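Local coordinates for ferredoxin NADP reductase (Plasmodium falciparum, PDB 3JQQ), which transfers electrons between ferredoxin and NADP(H) through a bound FAD in the apicoplast, and may serve the last step of isoprenoid precursor synthesis, at residues B[48-54]-B[103-109]. The protein carries 1 engineered substitution. Numbering follows the deposited sequence.
Sequences YLEGHTC and YSISSSN. With FAD (flavin-adenine dinucleotide), chain I.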
# COMPACT_ATOMS: atom_id res chain seq x y z
N TYR B 48 20.33 16.53 -4.10
CA TYR B 48 19.00 16.48 -3.54
C TYR B 48 18.86 17.48 -2.41
O TYR B 48 19.86 17.92 -1.83
CB TYR B 48 18.69 15.07 -3.01
CG TYR B 48 19.56 14.65 -1.84
CD1 TYR B 48 20.79 14.04 -2.05
CD2 TYR B 48 19.14 14.86 -0.53
CE1 TYR B 48 21.59 13.66 -0.98
CE2 TYR B 48 19.94 14.48 0.54
CZ TYR B 48 21.16 13.88 0.31
OH TYR B 48 21.95 13.50 1.37
N LEU B 49 17.62 17.83 -2.11
CA LEU B 49 17.31 18.59 -0.92
C LEU B 49 16.68 17.64 0.08
O LEU B 49 16.09 16.62 -0.30
CB LEU B 49 16.33 19.72 -1.24
CG LEU B 49 16.82 20.85 -2.15
CD1 LEU B 49 15.73 21.89 -2.33
CD2 LEU B 49 18.08 21.49 -1.58
N GLU B 50 16.80 17.97 1.36
CA GLU B 50 16.12 17.20 2.38
C GLU B 50 14.65 17.04 2.00
O GLU B 50 14.00 17.99 1.58
CB GLU B 50 16.26 17.88 3.74
CG GLU B 50 17.67 17.82 4.33
CD GLU B 50 18.65 18.79 3.68
OE1 GLU B 50 18.19 19.75 3.03
OE2 GLU B 50 19.87 18.59 3.82
N GLY B 51 14.13 15.82 2.14
CA GLY B 51 12.74 15.54 1.81
C GLY B 51 12.58 14.84 0.47
O GLY B 51 11.54 14.23 0.20
N HIS B 52 13.60 14.92 -0.37
CA HIS B 52 13.54 14.28 -1.67
C HIS B 52 13.57 12.76 -1.58
O HIS B 52 13.99 12.18 -0.57
CB HIS B 52 14.69 14.73 -2.58
CG HIS B 52 14.42 16.03 -3.27
ND1 HIS B 52 15.32 17.07 -3.27
CD2 HIS B 52 13.35 16.45 -3.98
CE1 HIS B 52 14.83 18.07 -3.96
NE2 HIS B 52 13.63 17.73 -4.40
N THR B 53 13.12 12.14 -2.65
CA THR B 53 13.24 10.71 -2.81
C THR B 53 14.21 10.43 -3.94
O THR B 53 14.46 11.29 -4.79
CB THR B 53 11.90 10.07 -3.18
OG1 THR B 53 12.08 8.66 -3.37
CG2 THR B 53 11.37 10.68 -4.47
N CYS B 54 14.77 9.23 -3.94
CA CYS B 54 15.55 8.75 -5.06
C CYS B 54 14.84 7.52 -5.58
O CYS B 54 14.00 6.95 -4.89
CB CYS B 54 16.97 8.39 -4.62
SG CYS B 54 17.04 7.19 -3.27
N TYR B 103 12.35 5.73 -2.83
CA TYR B 103 12.69 5.60 -1.43
C TYR B 103 13.13 6.96 -0.90
O TYR B 103 13.91 7.66 -1.54
CB TYR B 103 13.76 4.52 -1.24
CG TYR B 103 13.26 3.18 -1.72
CD1 TYR B 103 13.54 2.73 -3.00
CD2 TYR B 103 12.46 2.39 -0.91
CE1 TYR B 103 13.06 1.52 -3.45
CE2 TYR B 103 11.98 1.18 -1.35
CZ TYR B 103 12.28 0.75 -2.62
OH TYR B 103 11.80 -0.47 -3.06
N SER B 104 12.60 7.33 0.26
CA SER B 104 12.91 8.63 0.83
C SER B 104 14.32 8.64 1.39
O SER B 104 14.76 7.69 2.04
CB SER B 104 11.89 9.01 1.90
OG SER B 104 10.60 9.14 1.34
N ILE B 105 15.04 9.73 1.12
CA ILE B 105 16.40 9.89 1.60
C ILE B 105 16.34 10.33 3.06
O ILE B 105 15.63 11.27 3.40
CB ILE B 105 17.15 10.94 0.75
CG1 ILE B 105 17.09 10.57 -0.73
CG2 ILE B 105 18.60 11.08 1.21
CD1 ILE B 105 17.63 11.65 -1.67
N SER B 106 17.08 9.64 3.92
CA SER B 106 17.03 9.92 5.35
C SER B 106 18.28 10.63 5.88
O SER B 106 18.48 10.75 7.09
CB SER B 106 16.77 8.63 6.14
OG SER B 106 17.69 7.62 5.79
N SER B 107 19.13 11.09 4.96
CA SER B 107 20.33 11.83 5.33
C SER B 107 20.19 13.32 5.01
O SER B 107 19.24 13.73 4.35
CB SER B 107 21.56 11.25 4.61
OG SER B 107 21.30 11.08 3.23
N SER B 108 21.15 14.12 5.48
CA SER B 108 21.19 15.54 5.17
C SER B 108 22.18 15.82 4.03
O SER B 108 23.12 15.05 3.82
CB SER B 108 21.57 16.36 6.41
OG SER B 108 21.23 17.72 6.24
N ASN B 109 21.96 16.91 3.30
CA ASN B 109 22.78 17.30 2.14
C ASN B 109 24.28 17.33 2.38
O ASN B 109 25.07 17.01 1.49
CB ASN B 109 22.37 18.69 1.65
CG ASN B 109 21.23 18.66 0.67
OD1 ASN B 109 21.19 19.44 -0.28
ND2 ASN B 109 20.28 17.76 0.90
PA FAD I . 6.56 -4.95 -5.52
O1A FAD I . 6.45 -3.72 -6.38
O2A FAD I . 7.25 -6.07 -6.26
O5B FAD I . 5.10 -5.40 -4.99
C5B FAD I . 4.35 -4.55 -4.14
C4B FAD I . 3.73 -5.34 -3.00
O4B FAD I . 2.98 -6.43 -3.50
C3B FAD I . 4.79 -5.92 -2.08
O3B FAD I . 4.30 -5.87 -0.76
C2B FAD I . 4.90 -7.36 -2.52
O2B FAD I . 5.21 -8.20 -1.43
C1B FAD I . 3.53 -7.67 -3.08
N9A FAD I . 3.60 -8.59 -4.24
C8A FAD I . 4.35 -8.44 -5.37
N7A FAD I . 4.11 -9.50 -6.19
C5A FAD I . 3.21 -10.31 -5.58
C6A FAD I . 2.63 -11.51 -5.97
N6A FAD I . 3.00 -12.11 -7.10
N1A FAD I . 1.72 -12.13 -5.13
C2A FAD I . 1.41 -11.55 -3.92
N3A FAD I . 2.00 -10.36 -3.54
C4A FAD I . 2.88 -9.75 -4.36
N1 FAD I . 9.38 2.24 0.71
C2 FAD I . 10.34 2.05 1.69
O2 FAD I . 10.56 0.92 2.10
N3 FAD I . 11.04 3.13 2.20
C4 FAD I . 10.78 4.41 1.73
O4 FAD I . 11.40 5.37 2.19
C4X FAD I . 9.82 4.60 0.75
N5 FAD I . 9.56 5.87 0.28
C5X FAD I . 8.60 6.05 -0.69
C6 FAD I . 8.34 7.33 -1.16
C7 FAD I . 7.38 7.53 -2.14
C7M FAD I . 7.10 8.92 -2.64
C8 FAD I . 6.68 6.43 -2.65
C8M FAD I . 5.63 6.62 -3.71
C9 FAD I . 6.94 5.15 -2.18
C9A FAD I . 7.90 4.95 -1.20
N10 FAD I . 8.16 3.67 -0.74
C10 FAD I . 9.12 3.51 0.24
C1' FAD I . 7.54 2.45 -1.40
C2' FAD I . 8.55 1.72 -2.30
O2' FAD I . 8.84 2.53 -3.41
C3' FAD I . 8.07 0.37 -2.87
O3' FAD I . 6.73 0.45 -3.30
C4' FAD I . 8.25 -0.81 -1.91
O4' FAD I . 9.62 -1.01 -1.68
C5' FAD I . 7.68 -2.08 -2.52
O5' FAD I . 8.39 -2.34 -3.71
P FAD I . 8.76 -3.83 -4.18
O1P FAD I . 9.30 -3.80 -5.59
O2P FAD I . 9.74 -4.49 -3.24
O3P FAD I . 7.34 -4.60 -4.15
O HOH W 1 9.99 11.67 0.64
O HOH W 2 13.66 12.40 2.19
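Tyr48 lays one face of its ring against Ile105. The methyl CD1 of Ile105 sits 3.9 Å from the centroid of the Tyr48 ring, 24° off the ring normal and displaced toward the CG end, a CH-pi contact. The CG2 branch of Ile105 meets the far part of the same ring near CE2 and CZ. Tyr48 CG stands between its own N and carbonyl carbon (chi1 65°), which swings the ring across to Ile105. At its tip, Tyr48 OH accepts a hydrogen bond from Ser107 OG (3.1 Å). Ser107 OG also pairs with the backbone N of Ser115. Leu49 starts a type II turn that ends at His52. Its N donates to His52 ND1 (2.7 Å), nearly in the imidazole plane. Glu50 bends at chi2 (76°) and brings its carboxylate to 103-109. There Glu50 OE2 takes the N-H of Asn109 at 2.7 Å, almost straight, from the anti side but tilted well out of the carboxylate plane. Gly51 O is bridged to Ser104 OG by a water. His52 O takes the N-H of Ile105 (3.2 Å), and a second water links this carbonyl to Ile105 O.

Past the turn, the backbone enters the antiparallel FAD-binding barrel of the ferredoxin-NADP reductase family, where strand 53-56 pairs with edge strand 101-104. Thr53 and Ser104 form a non-hydrogen-bonded pair. Thr53 OG1 lies 2.8 Å from Tyr103 O. Cys54 and Tyr103 are a hydrogen-bonded pair, with Tyr103 N 2.9 Å from Cys54 O and a return bond from Cys54 N to Tyr103 O. This pairing runs directly into the flavin site: Ser104 N donates to flavin O4, while Tyr103 OH hydrogen-bonds the ribityl hydroxyl O4' of FAD at 2.6 Å.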